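Alpha-Amylase (Thermotoga maritima, PDB 2B5D) belongs to glycoside hydrolase family 57 and joins a mainly parallel alpha/beta domain to a helical C-terminal region, in an assembly of four chains. Local coordinates at residues P40-F45 against K129-T134; I181-C186 against L194-N199; D417-H422 against N479-H484; E446-Q451 against G498-E503. All blocks are in the same frame, centred on the assembly; numbering follows the deposited sequence.

From the N terminus, contact 1 closes first, bringing helix 27-47 against helix 125-134 across 83 mostly helical residues. Contact 2 follows in series and is short-range: only seven residues separate residues 181-186 from residues 194-199, within one beta-alpha-beta unit. Both lie in the family 57 range, with centres about 25 Å apart. Contacts 3 and 4 belong to the helices late in the chain and cross, since their segments alternate: 417-422, 446-451, 479-484, 498-503. Together they tie helix 418-436 to helix 473-496, and helix 443-458 to the loop entering helix 502-511. Their centres are about 21 Å apart, and both touch the second subunit.

Contact 1: residues P40-F45 against K129-T134; sequences PLLMMF and KKYQET
Phe45 and Tyr131 meet as an edge-to-face aromatic pair, with the edge of Phe45 turned toward the face of Tyr131. The ring centroids are 5.4 Å apart and the planes stand at 75°. In both residues CG stands anti to the carbonyl carbon (chi1 -62° in Phe45, -66° in Tyr131), leading the two rings to this meeting. There, CD1 of Phe45 lies 3.7 Å from CD2 of Tyr131. The same residue makes a second approach through its beta carbon: Phe45 CB sits over the centre of the Tyr131 ring, 3.6 Å from the centroid, in a CH-pi contact almost on the ring normal. One tyrosine face thus receives both the methylene and the ring edge. This joins helix 27-47 to helix 125-134 in the alpha/beta domain of family 57, on the approach to strand 137-142, whose Leu137 touches both aromatic residues. Phe45 also stacks on Phe51, while Phe128 of helix 125-134 packs against Phe45 and Leu42. The tyrosine ring has another neighbour in Leu42, whose CD1 comes obliquely to 4.4 Å from CD2 of Tyr131. At the phenolic end, a water near the ring plane bridges weakly from Tyr131 OH (3.3 Å) to Leu42 O (3.4 Å).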
# COMPACT_ATOMS: atom_id res chain seq x y z
N PRO A 40 -23.34 -24.57 -18.62
CA PRO A 40 -24.80 -24.56 -18.39
C PRO A 40 -25.63 -23.95 -19.54
O PRO A 40 -26.76 -24.35 -19.73
CB PRO A 40 -24.95 -23.71 -17.12
CG PRO A 40 -23.67 -23.85 -16.41
CD PRO A 40 -22.63 -23.91 -17.52
N LEU A 41 -25.09 -22.98 -20.28
CA LEU A 41 -25.72 -22.54 -21.54
C LEU A 41 -25.78 -23.67 -22.55
O LEU A 41 -26.81 -23.94 -23.14
CB LEU A 41 -25.01 -21.33 -22.15
CG LEU A 41 -25.16 -19.97 -21.48
CD1 LEU A 41 -24.34 -18.93 -22.24
CD2 LEU A 41 -26.63 -19.52 -21.39
N LEU A 42 -24.65 -24.33 -22.75
CA LEU A 42 -24.58 -25.51 -23.58
C LEU A 42 -25.60 -26.56 -23.16
O LEU A 42 -26.34 -27.09 -23.98
CB LEU A 42 -23.16 -26.07 -23.57
CG LEU A 42 -22.22 -25.78 -24.75
CD1 LEU A 42 -22.69 -24.63 -25.62
CD2 LEU A 42 -20.81 -25.56 -24.28
N MET A 43 -25.65 -26.87 -21.87
CA MET A 43 -26.61 -27.82 -21.35
C MET A 43 -28.05 -27.39 -21.65
O MET A 43 -28.87 -28.19 -22.10
CB MET A 43 -26.39 -28.02 -19.85
CG MET A 43 -25.44 -29.19 -19.58
SD MET A 43 -24.45 -29.06 -18.06
CE MET A 43 -25.52 -28.10 -16.98
N MET A 44 -28.32 -26.12 -21.43
CA MET A 44 -29.61 -25.55 -21.73
C MET A 44 -29.98 -25.57 -23.23
O MET A 44 -31.14 -25.74 -23.55
CB MET A 44 -29.66 -24.14 -21.16
CG MET A 44 -31.04 -23.49 -21.11
SD MET A 44 -31.43 -22.48 -22.57
CE MET A 44 -30.84 -20.86 -22.08
N PHE A 45 -29.01 -25.40 -24.14
CA PHE A 45 -29.31 -25.41 -25.58
C PHE A 45 -29.67 -26.81 -26.00
O PHE A 45 -30.52 -27.02 -26.86
CB PHE A 45 -28.13 -24.95 -26.45
CG PHE A 45 -27.68 -23.53 -26.21
CD1 PHE A 45 -26.46 -23.11 -26.69
CD2 PHE A 45 -28.46 -22.64 -25.49
CE1 PHE A 45 -26.02 -21.82 -26.45
CE2 PHE A 45 -28.03 -21.35 -25.26
CZ PHE A 45 -26.80 -20.95 -25.75
N LYS A 129 -20.20 -23.53 -31.68
CA LYS A 129 -20.13 -23.53 -33.13
C LYS A 129 -21.29 -24.35 -33.70
O LYS A 129 -21.93 -23.96 -34.68
CB LYS A 129 -18.78 -24.11 -33.57
CG LYS A 129 -18.54 -24.13 -35.05
CD LYS A 129 -17.20 -24.83 -35.36
CE LYS A 129 -16.92 -24.84 -36.85
NZ LYS A 129 -15.98 -25.93 -37.22
N LYS A 130 -21.58 -25.45 -33.01
CA LYS A 130 -22.59 -26.42 -33.44
C LYS A 130 -24.00 -25.84 -33.32
O LYS A 130 -24.87 -26.14 -34.13
CB LYS A 130 -22.41 -27.71 -32.64
CG LYS A 130 -23.57 -28.66 -32.64
CD LYS A 130 -23.25 -29.90 -31.83
CE LYS A 130 -24.37 -30.23 -30.87
NZ LYS A 130 -24.08 -29.64 -29.54
N TYR A 131 -24.22 -24.99 -32.33
CA TYR A 131 -25.50 -24.33 -32.24
C TYR A 131 -25.63 -23.17 -33.22
O TYR A 131 -26.74 -22.87 -33.67
CB TYR A 131 -25.87 -23.99 -30.79
CG TYR A 131 -26.10 -25.26 -29.97
CD1 TYR A 131 -27.26 -26.02 -30.12
CD2 TYR A 131 -25.15 -25.70 -29.06
CE1 TYR A 131 -27.47 -27.19 -29.39
CE2 TYR A 131 -25.34 -26.87 -28.33
CZ TYR A 131 -26.50 -27.61 -28.50
OH TYR A 131 -26.67 -28.77 -27.75
N GLN A 132 -24.52 -22.54 -33.60
CA GLN A 132 -24.59 -21.55 -34.67
C GLN A 132 -25.05 -22.22 -35.97
O GLN A 132 -25.88 -21.66 -36.69
CB GLN A 132 -23.30 -20.75 -34.87
CG GLN A 132 -23.47 -19.57 -35.81
CD GLN A 132 -22.33 -18.53 -35.75
OE1 GLN A 132 -21.15 -18.83 -36.02
NE2 GLN A 132 -22.68 -17.31 -35.45
N GLU A 133 -24.53 -23.41 -36.25
CA GLU A 133 -24.86 -24.15 -37.50
C GLU A 133 -26.35 -24.47 -37.63
O GLU A 133 -26.89 -24.47 -38.73
CB GLU A 133 -23.99 -25.40 -37.67
CG GLU A 133 -22.57 -25.05 -38.18
CD GLU A 133 -21.51 -26.15 -37.93
OE1 GLU A 133 -21.79 -27.15 -37.21
OE2 GLU A 133 -20.37 -26.00 -38.46
N THR A 134 -27.00 -24.70 -36.49
CA THR A 134 -28.45 -24.89 -36.48
C THR A 134 -29.23 -23.61 -36.78
O THR A 134 -30.37 -23.70 -37.23
CB THR A 134 -28.99 -25.54 -35.17
OG1 THR A 134 -29.00 -24.56 -34.11
CG2 THR A 134 -28.15 -26.77 -34.78
O HOH W 1 -24.36 -29.47 -25.50

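Contact 2: residues I181-C186 against L194-N199; sequences IWLAEC and LYLAQN
Ile181 directs CG1 away from its own backbone N (chi1 -169°), which places the other branch, CG2, between the backbone N and the carbonyl carbon and presents it to Leu196. In Leu196, chi1 of -96° lies well away from a staggered value; its CD1 lies near both Ile181 CG2 and Leu183 CD2, while its CD2 adds a second touch on Leu183. The setting is a beta-alpha-beta unit in which strand 180-182 leads through helix 192-198 to the parallel strand 203-206, and within residues 194-199 it is Leu196 that makes the contact with Ile181 and Leu183. Ile181 and Leu196 cross at about a right angle, touching through single methyl groups: CG2 of Ile181 is 4.2 Å from CD1 of Leu196. Leu183, just beyond the strand, also has its beta carbon directed toward the helix. The touching atoms are all methyl carbons of buried side chains, and no hydrogen bond spans the segments. Phe204 of strand 203-206 touches all three residues, drawing the next strand of the unit into the same cluster. Ile181 additionally packs on Thr141 of strand 137-142, the parallel neighbour of its own strand in the sheet, and its backbone is hydrogen-bonded to Tyr203. The cluster therefore links one covering helix with three successive strands. Leu183 CD2 meets both delta methyls of Leu196, with CD2 of Leu196 at 4.3 Å.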
# COMPACT_ATOMS: atom_id res chain seq x y z
N ILE A 181 -21.04 -7.68 -35.05
CA ILE A 181 -20.00 -7.35 -34.10
C ILE A 181 -20.58 -6.64 -32.86
O ILE A 181 -21.53 -5.84 -32.95
CB ILE A 181 -18.93 -6.41 -34.72
CG1 ILE A 181 -17.72 -6.33 -33.75
CG2 ILE A 181 -19.56 -5.07 -34.93
CD1 ILE A 181 -16.41 -5.65 -34.25
N TRP A 182 -19.98 -6.92 -31.72
CA TRP A 182 -20.29 -6.15 -30.53
C TRP A 182 -19.08 -5.30 -30.24
O TRP A 182 -18.01 -5.81 -30.06
CB TRP A 182 -20.55 -7.10 -29.35
CG TRP A 182 -20.71 -6.39 -28.03
CD1 TRP A 182 -19.73 -6.04 -27.17
CD2 TRP A 182 -21.94 -5.90 -27.46
NE1 TRP A 182 -20.26 -5.38 -26.09
CE2 TRP A 182 -21.61 -5.28 -26.24
CE3 TRP A 182 -23.29 -5.90 -27.88
CZ2 TRP A 182 -22.59 -4.70 -25.39
CZ3 TRP A 182 -24.28 -5.32 -27.02
CH2 TRP A 182 -23.91 -4.71 -25.81
N LEU A 183 -19.26 -4.00 -30.19
CA LEU A 183 -18.20 -3.12 -29.79
C LEU A 183 -18.13 -3.07 -28.24
O LEU A 183 -19.16 -3.00 -27.53
CB LEU A 183 -18.52 -1.73 -30.34
CG LEU A 183 -19.08 -1.59 -31.78
CD1 LEU A 183 -19.49 -0.12 -32.06
CD2 LEU A 183 -18.02 -2.03 -32.84
N ALA A 184 -16.92 -3.10 -27.71
CA ALA A 184 -16.69 -3.00 -26.26
C ALA A 184 -17.40 -1.76 -25.73
O ALA A 184 -17.18 -0.65 -26.26
CB ALA A 184 -15.21 -2.91 -25.99
N GLU A 185 -18.26 -1.96 -24.69
CA GLU A 185 -19.02 -0.89 -24.05
C GLU A 185 -19.96 -0.17 -24.99
O GLU A 185 -20.28 0.99 -24.75
CB GLU A 185 -18.11 0.16 -23.36
CG GLU A 185 -17.08 -0.36 -22.31
CD GLU A 185 -17.73 -1.29 -21.28
OE1 GLU A 185 -18.83 -0.93 -20.75
OE2 GLU A 185 -17.13 -2.37 -21.01
N CYS A 186 -20.38 -0.82 -26.06
CA CYS A 186 -21.06 -0.16 -27.20
C CYS A 186 -20.41 1.16 -27.64
O CYS A 186 -21.10 2.08 -28.11
CB CYS A 186 -22.59 0.00 -26.88
SG CYS A 186 -23.38 -1.66 -26.94
N LEU A 194 -18.13 2.92 -41.20
CA LEU A 194 -17.26 2.74 -42.41
C LEU A 194 -16.24 1.58 -42.33
O LEU A 194 -16.23 0.69 -43.21
CB LEU A 194 -16.58 4.05 -42.69
CG LEU A 194 -17.36 5.13 -43.43
CD1 LEU A 194 -18.69 4.77 -44.07
CD2 LEU A 194 -17.32 6.48 -42.76
N TYR A 195 -15.49 1.52 -41.21
CA TYR A 195 -14.48 0.47 -40.97
C TYR A 195 -15.13 -0.86 -40.80
O TYR A 195 -14.53 -1.90 -41.12
CB TYR A 195 -13.60 0.80 -39.74
CG TYR A 195 -12.69 1.97 -39.98
CD1 TYR A 195 -12.84 3.14 -39.24
CD2 TYR A 195 -11.69 1.94 -40.98
CE1 TYR A 195 -12.03 4.27 -39.50
CE2 TYR A 195 -10.84 3.07 -41.20
CZ TYR A 195 -11.03 4.20 -40.49
OH TYR A 195 -10.25 5.31 -40.72
N LEU A 196 -16.35 -0.84 -40.31
CA LEU A 196 -17.09 -2.09 -40.12
C LEU A 196 -17.50 -2.59 -41.47
O LEU A 196 -17.46 -3.80 -41.73
CB LEU A 196 -18.36 -1.86 -39.22
CG LEU A 196 -18.43 -2.11 -37.69
CD1 LEU A 196 -17.05 -2.49 -37.04
CD2 LEU A 196 -19.30 -1.05 -36.82
N ALA A 197 -17.98 -1.66 -42.30
CA ALA A 197 -18.29 -1.95 -43.72
C ALA A 197 -17.02 -2.45 -44.41
O ALA A 197 -16.99 -3.59 -44.95
CB ALA A 197 -18.92 -0.70 -44.45
N GLN A 198 -15.92 -1.71 -44.30
CA GLN A 198 -14.66 -2.26 -44.89
C GLN A 198 -14.32 -3.66 -44.43
O GLN A 198 -13.69 -4.45 -45.17
CB GLN A 198 -13.48 -1.33 -44.74
CG GLN A 198 -13.82 0.13 -45.09
CD GLN A 198 -12.77 1.01 -44.56
OE1 GLN A 198 -12.92 2.25 -44.44
NE2 GLN A 198 -11.67 0.38 -44.19
N ASN A 199 -14.77 -4.02 -43.23
CA ASN A 199 -14.39 -5.33 -42.65
C ASN A 199 -15.44 -6.37 -42.91
O ASN A 199 -15.37 -7.50 -42.37
CB ASN A 199 -14.08 -5.19 -41.16
CG ASN A 199 -12.67 -4.73 -40.87
OD1 ASN A 199 -12.41 -3.56 -40.56
ND2 ASN A 199 -11.73 -5.66 -40.94

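Contact 3: residues D417-H422 against N479-H484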
# COMPACT_ATOMS: atom_id res chain seq x y z
N ASP A 417 -2.19 9.40 -16.64
CA ASP A 417 -1.95 9.82 -18.02
C ASP A 417 -0.48 9.66 -18.44
O ASP A 417 -0.06 10.11 -19.51
CB ASP A 417 -2.41 11.27 -18.24
CG ASP A 417 -1.85 12.22 -17.20
OD1 ASP A 417 -0.69 12.02 -16.76
OD2 ASP A 417 -2.58 13.17 -16.82
N TRP A 418 0.30 9.02 -17.57
CA TRP A 418 1.55 8.39 -17.95
C TRP A 418 1.19 7.23 -18.91
O TRP A 418 1.89 6.97 -19.90
CB TRP A 418 2.29 7.87 -16.68
CG TRP A 418 3.58 7.11 -16.95
CD1 TRP A 418 4.85 7.62 -16.95
CD2 TRP A 418 3.72 5.70 -17.27
NE1 TRP A 418 5.76 6.63 -17.26
CE2 TRP A 418 5.10 5.45 -17.46
CE3 TRP A 418 2.80 4.64 -17.44
CZ2 TRP A 418 5.59 4.18 -17.80
CZ3 TRP A 418 3.30 3.37 -17.79
CH2 TRP A 418 4.68 3.15 -17.95
N ILE A 419 0.09 6.55 -18.59
CA ILE A 419 -0.41 5.47 -19.41
C ILE A 419 -0.82 5.97 -20.81
O ILE A 419 -0.53 5.30 -21.80
CB ILE A 419 -1.58 4.73 -18.72
CG1 ILE A 419 -1.04 3.79 -17.63
CG2 ILE A 419 -2.46 3.97 -19.74
CD1 ILE A 419 -2.11 3.07 -16.80
N TYR A 420 -1.45 7.15 -20.86
CA TYR A 420 -1.92 7.72 -22.11
C TYR A 420 -0.82 8.17 -23.05
O TYR A 420 -0.84 7.79 -24.21
CB TYR A 420 -2.93 8.82 -21.88
CG TYR A 420 -4.26 8.28 -21.48
CD1 TYR A 420 -5.19 9.07 -20.78
CD2 TYR A 420 -4.59 6.96 -21.74
CE1 TYR A 420 -6.44 8.55 -20.39
CE2 TYR A 420 -5.81 6.42 -21.35
CZ TYR A 420 -6.74 7.22 -20.67
OH TYR A 420 -7.96 6.67 -20.31
N ARG A 421 0.15 8.96 -22.57
CA ARG A 421 1.24 9.35 -23.47
C ARG A 421 2.06 8.15 -23.89
O ARG A 421 2.60 8.15 -24.99
CB ARG A 421 2.12 10.51 -22.94
CG ARG A 421 2.72 10.28 -21.57
CD ARG A 421 4.16 10.81 -21.47
NE ARG A 421 4.83 10.15 -20.35
CZ ARG A 421 5.82 10.67 -19.62
NH1 ARG A 421 6.34 9.95 -18.62
NH2 ARG A 421 6.29 11.89 -19.88
N HIS A 422 2.11 7.12 -23.07
CA HIS A 422 2.75 5.90 -23.53
C HIS A 422 1.96 5.18 -24.60
O HIS A 422 2.55 4.63 -25.54
CB HIS A 422 3.11 4.95 -22.37
CG HIS A 422 4.44 5.26 -21.77
ND1 HIS A 422 4.58 6.08 -20.67
CD2 HIS A 422 5.70 4.92 -22.15
CE1 HIS A 422 5.87 6.23 -20.40
NE2 HIS A 422 6.57 5.52 -21.27
N ASN A 479 -1.48 -2.38 -13.12
CA ASN A 479 -0.34 -3.27 -13.18
C ASN A 479 -0.28 -4.05 -14.50
O ASN A 479 0.77 -4.13 -15.11
CB ASN A 479 -0.31 -4.21 -11.97
CG ASN A 479 0.17 -3.50 -10.67
OD1 ASN A 479 0.23 -2.26 -10.58
ND2 ASN A 479 0.50 -4.32 -9.65
N ARG A 480 -1.41 -4.63 -14.93
CA ARG A 480 -1.55 -5.20 -16.28
C ARG A 480 -1.13 -4.26 -17.39
O ARG A 480 -0.32 -4.62 -18.23
CB ARG A 480 -2.96 -5.68 -16.56
CG ARG A 480 -3.21 -7.07 -16.08
CD ARG A 480 -2.17 -8.01 -16.63
NE ARG A 480 -2.65 -8.62 -17.86
CZ ARG A 480 -2.09 -9.69 -18.45
NH1 ARG A 480 -1.00 -10.27 -17.92
NH2 ARG A 480 -2.62 -10.16 -19.58
N THR A 481 -1.68 -3.06 -17.39
CA THR A 481 -1.45 -2.13 -18.47
C THR A 481 0.04 -1.83 -18.60
O THR A 481 0.62 -2.09 -19.64
CB THR A 481 -2.30 -0.84 -18.35
OG1 THR A 481 -3.69 -1.19 -18.44
CG2 THR A 481 -1.99 0.15 -19.49
N LYS A 482 0.64 -1.32 -17.53
CA LYS A 482 2.08 -1.04 -17.44
C LYS A 482 2.97 -2.24 -17.75
O LYS A 482 4.00 -2.10 -18.42
CB LYS A 482 2.42 -0.47 -16.06
CG LYS A 482 1.60 0.81 -15.75
CD LYS A 482 2.00 1.45 -14.42
CE LYS A 482 1.27 2.80 -14.21
NZ LYS A 482 1.71 3.51 -12.92
N LEU A 483 2.58 -3.42 -17.32
CA LEU A 483 3.32 -4.61 -17.71
C LEU A 483 3.42 -4.75 -19.27
O LEU A 483 4.50 -4.90 -19.82
CB LEU A 483 2.67 -5.83 -17.07
CG LEU A 483 3.22 -7.22 -17.40
CD1 LEU A 483 4.67 -7.30 -16.96
CD2 LEU A 483 2.39 -8.21 -16.66
N HIS A 484 2.29 -4.66 -19.97
CA HIS A 484 2.30 -4.67 -21.43
C HIS A 484 2.96 -3.45 -22.06
O HIS A 484 3.62 -3.59 -23.08
CB HIS A 484 0.88 -4.92 -21.95
CG HIS A 484 0.36 -6.26 -21.53
ND1 HIS A 484 -0.71 -6.41 -20.67
CD2 HIS A 484 0.83 -7.50 -21.77
CE1 HIS A 484 -0.91 -7.70 -20.45
NE2 HIS A 484 0.00 -8.38 -21.11
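Trp418 O, near the start of helix 418-436, is gripped by two N-H groups of His422, whose ring lies over one face of the indole that packs on Lys482. The setting is a helix pair, 418-436 with 473-496, whose short segments run 33° apart in direction, the closest approach of the segment axes being 11.0 Å. The backbone N of His422 makes the usual helical bond, while His422 ND1 donates at 2.9 Å to Trp418 O from the opposite face of the carbonyl plane. That oxygen lies almost in the imidazole plane, and the N-H...O angle is 152°. Such a bond would limit the rotation of the imidazole. Across the pair, the extended Lys482 chain crosses the indole obliquely: CG of Lys482 lies 3.7 Å from CZ3 of Trp418, while CE reaches toward CE3. Ile485 of helix 473-496 adds to this packing, and Ser281 O of the second subunit takes a weak hydrogen bond from the indole NE1. Alongside, Ile419 meets Thr481 at about a right angle. With chi1 at -64°, the threonine methyl stands anti to the backbone N and carries this touch, CG2 of Thr481 lying 3.9 Å from CG2 of Ile419 and 4.0 Å from its CD1.

Contact 4: residues E446-Q451 against G498-E503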
# COMPACT_ATOMS: atom_id res chain seq x y z
N GLU A 446 9.83 -9.86 -37.77
CA GLU A 446 8.43 -10.08 -37.94
C GLU A 446 7.82 -10.61 -36.65
O GLU A 446 6.81 -10.08 -36.19
CB GLU A 446 8.18 -11.07 -39.08
CG GLU A 446 6.81 -10.87 -39.76
CD GLU A 446 6.24 -12.15 -40.37
OE1 GLU A 446 6.80 -13.24 -40.11
OE2 GLU A 446 5.22 -12.08 -41.09
N ARG A 447 8.42 -11.66 -36.08
CA ARG A 447 8.10 -12.12 -34.73
C ARG A 447 8.12 -10.98 -33.68
O ARG A 447 7.23 -10.90 -32.81
CB ARG A 447 9.02 -13.25 -34.35
CG ARG A 447 8.61 -14.57 -34.99
CD ARG A 447 9.67 -15.67 -34.70
NE ARG A 447 9.79 -15.94 -33.27
CZ ARG A 447 10.92 -16.28 -32.64
NH1 ARG A 447 12.06 -16.39 -33.31
NH2 ARG A 447 10.90 -16.51 -31.33
N VAL A 448 9.07 -10.06 -33.81
CA VAL A 448 9.20 -8.97 -32.87
C VAL A 448 8.06 -7.97 -33.03
O VAL A 448 7.45 -7.50 -32.05
CB VAL A 448 10.59 -8.29 -33.01
CG1 VAL A 448 10.68 -6.94 -32.31
CG2 VAL A 448 11.71 -9.26 -32.50
N LEU A 449 7.79 -7.63 -34.28
CA LEU A 449 6.75 -6.69 -34.60
C LEU A 449 5.38 -7.27 -34.26
O LEU A 449 4.52 -6.58 -33.72
CB LEU A 449 6.89 -6.26 -36.06
CG LEU A 449 8.00 -5.21 -36.26
CD1 LEU A 449 8.21 -4.91 -37.75
CD2 LEU A 449 7.77 -3.90 -35.49
N ASN A 450 5.19 -8.56 -34.53
CA ASN A 450 3.98 -9.25 -34.16
C ASN A 450 3.70 -9.27 -32.64
O ASN A 450 2.55 -9.19 -32.21
CB ASN A 450 4.03 -10.69 -34.65
CG ASN A 450 3.76 -10.84 -36.14
OD1 ASN A 450 3.79 -11.96 -36.66
ND2 ASN A 450 3.49 -9.74 -36.83
N GLN A 451 4.75 -9.41 -31.82
CA GLN A 451 4.59 -9.40 -30.36
C GLN A 451 4.43 -7.97 -29.87
O GLN A 451 3.64 -7.71 -28.96
CB GLN A 451 5.77 -10.12 -29.65
CG GLN A 451 5.48 -10.50 -28.19
CD GLN A 451 4.42 -11.55 -28.07
OE1 GLN A 451 4.35 -12.47 -28.91
NE2 GLN A 451 3.57 -11.45 -27.04
N GLY A 498 19.37 -3.19 -33.11
CA GLY A 498 20.09 -4.37 -33.58
C GLY A 498 20.21 -5.50 -32.58
O GLY A 498 20.60 -6.62 -32.94
N ARG A 499 19.85 -5.24 -31.33
CA ARG A 499 20.08 -6.24 -30.29
C ARG A 499 18.82 -7.01 -29.89
O ARG A 499 18.49 -7.14 -28.70
CB ARG A 499 20.79 -5.62 -29.07
CG ARG A 499 20.25 -4.27 -28.65
CD ARG A 499 20.83 -3.78 -27.31
NE ARG A 499 19.95 -2.78 -26.73
CZ ARG A 499 18.90 -3.07 -25.96
NH1 ARG A 499 18.62 -4.34 -25.67
NH2 ARG A 499 18.13 -2.08 -25.48
N ILE A 500 18.13 -7.55 -30.89
CA ILE A 500 16.99 -8.42 -30.58
C ILE A 500 17.46 -9.55 -29.68
O ILE A 500 18.44 -10.23 -29.99
CB ILE A 500 16.29 -8.99 -31.84
CG1 ILE A 500 15.61 -7.86 -32.61
CG2 ILE A 500 15.25 -10.06 -31.46
CD1 ILE A 500 15.11 -8.32 -33.98
N ASP A 501 16.73 -9.75 -28.59
CA ASP A 501 17.06 -10.68 -27.54
C ASP A 501 16.09 -11.83 -27.66
O ASP A 501 14.96 -11.76 -27.22
CB ASP A 501 16.93 -9.94 -26.22
CG ASP A 501 17.23 -10.78 -25.00
OD1 ASP A 501 17.56 -10.14 -23.96
OD2 ASP A 501 17.13 -12.04 -25.07
N GLU A 502 16.55 -12.91 -28.25
CA GLU A 502 15.64 -13.94 -28.67
C GLU A 502 14.97 -14.72 -27.58
O GLU A 502 13.88 -15.25 -27.79
CB GLU A 502 16.32 -14.90 -29.62
CG GLU A 502 16.56 -14.30 -30.99
CD GLU A 502 16.93 -15.37 -31.98
OE1 GLU A 502 16.17 -16.38 -32.06
OE2 GLU A 502 17.99 -15.21 -32.66
N GLU A 503 15.64 -14.81 -26.43
CA GLU A 503 15.13 -15.57 -25.30
C GLU A 503 14.01 -14.83 -24.58
O GLU A 503 13.02 -15.44 -24.15
CB GLU A 503 16.27 -15.90 -24.32
CG GLU A 503 17.25 -16.94 -24.85
CD GLU A 503 17.95 -17.69 -23.71
OE1 GLU A 503 17.45 -18.79 -23.34
OE2 GLU A 503 18.97 -17.15 -23.18
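Residues 446-451 are continuous helix, whereas residues 498-503 run as loop as far as Asp501 and turn helical at Glu502; Val448 and Ile500 are the closest pair of alpha carbons, 8.1 Å apart. Between these two, the valine branch CG2 does the touching. It lies 3.8 Å from Ile500 CG2 and an equal 3.8 Å from Ile500 CD1, so that two neighbouring methyls of Ile500 face one methyl of Val448. In Ile500, chi1 of -67° sets the two branches, and chi2 of 170° brings CD1 round beside CG2, so that both methyls reach the valine. The contact belongs to the helical C-terminal region, where the loop after helix 473-496 passes beside helix 443-458 and enters helix 502-511. Asp501 is the N-cap of that last helix, its OD2 accepting a weak bond from Glu503 N at 3.4 Å. Leu505 packs on Val448 from the new helix, and Leu444 of helix 443-458 packs on Ile500. Beyond this apolar touch, OE1 of Glu502 lies at the edge of the Arg447 guanidinium, 4.3 Å from NH1, beyond salt-bridge distance though probably still attractive. The firmer partner of that arginine is Glu509, which forms a salt bridge with NH2.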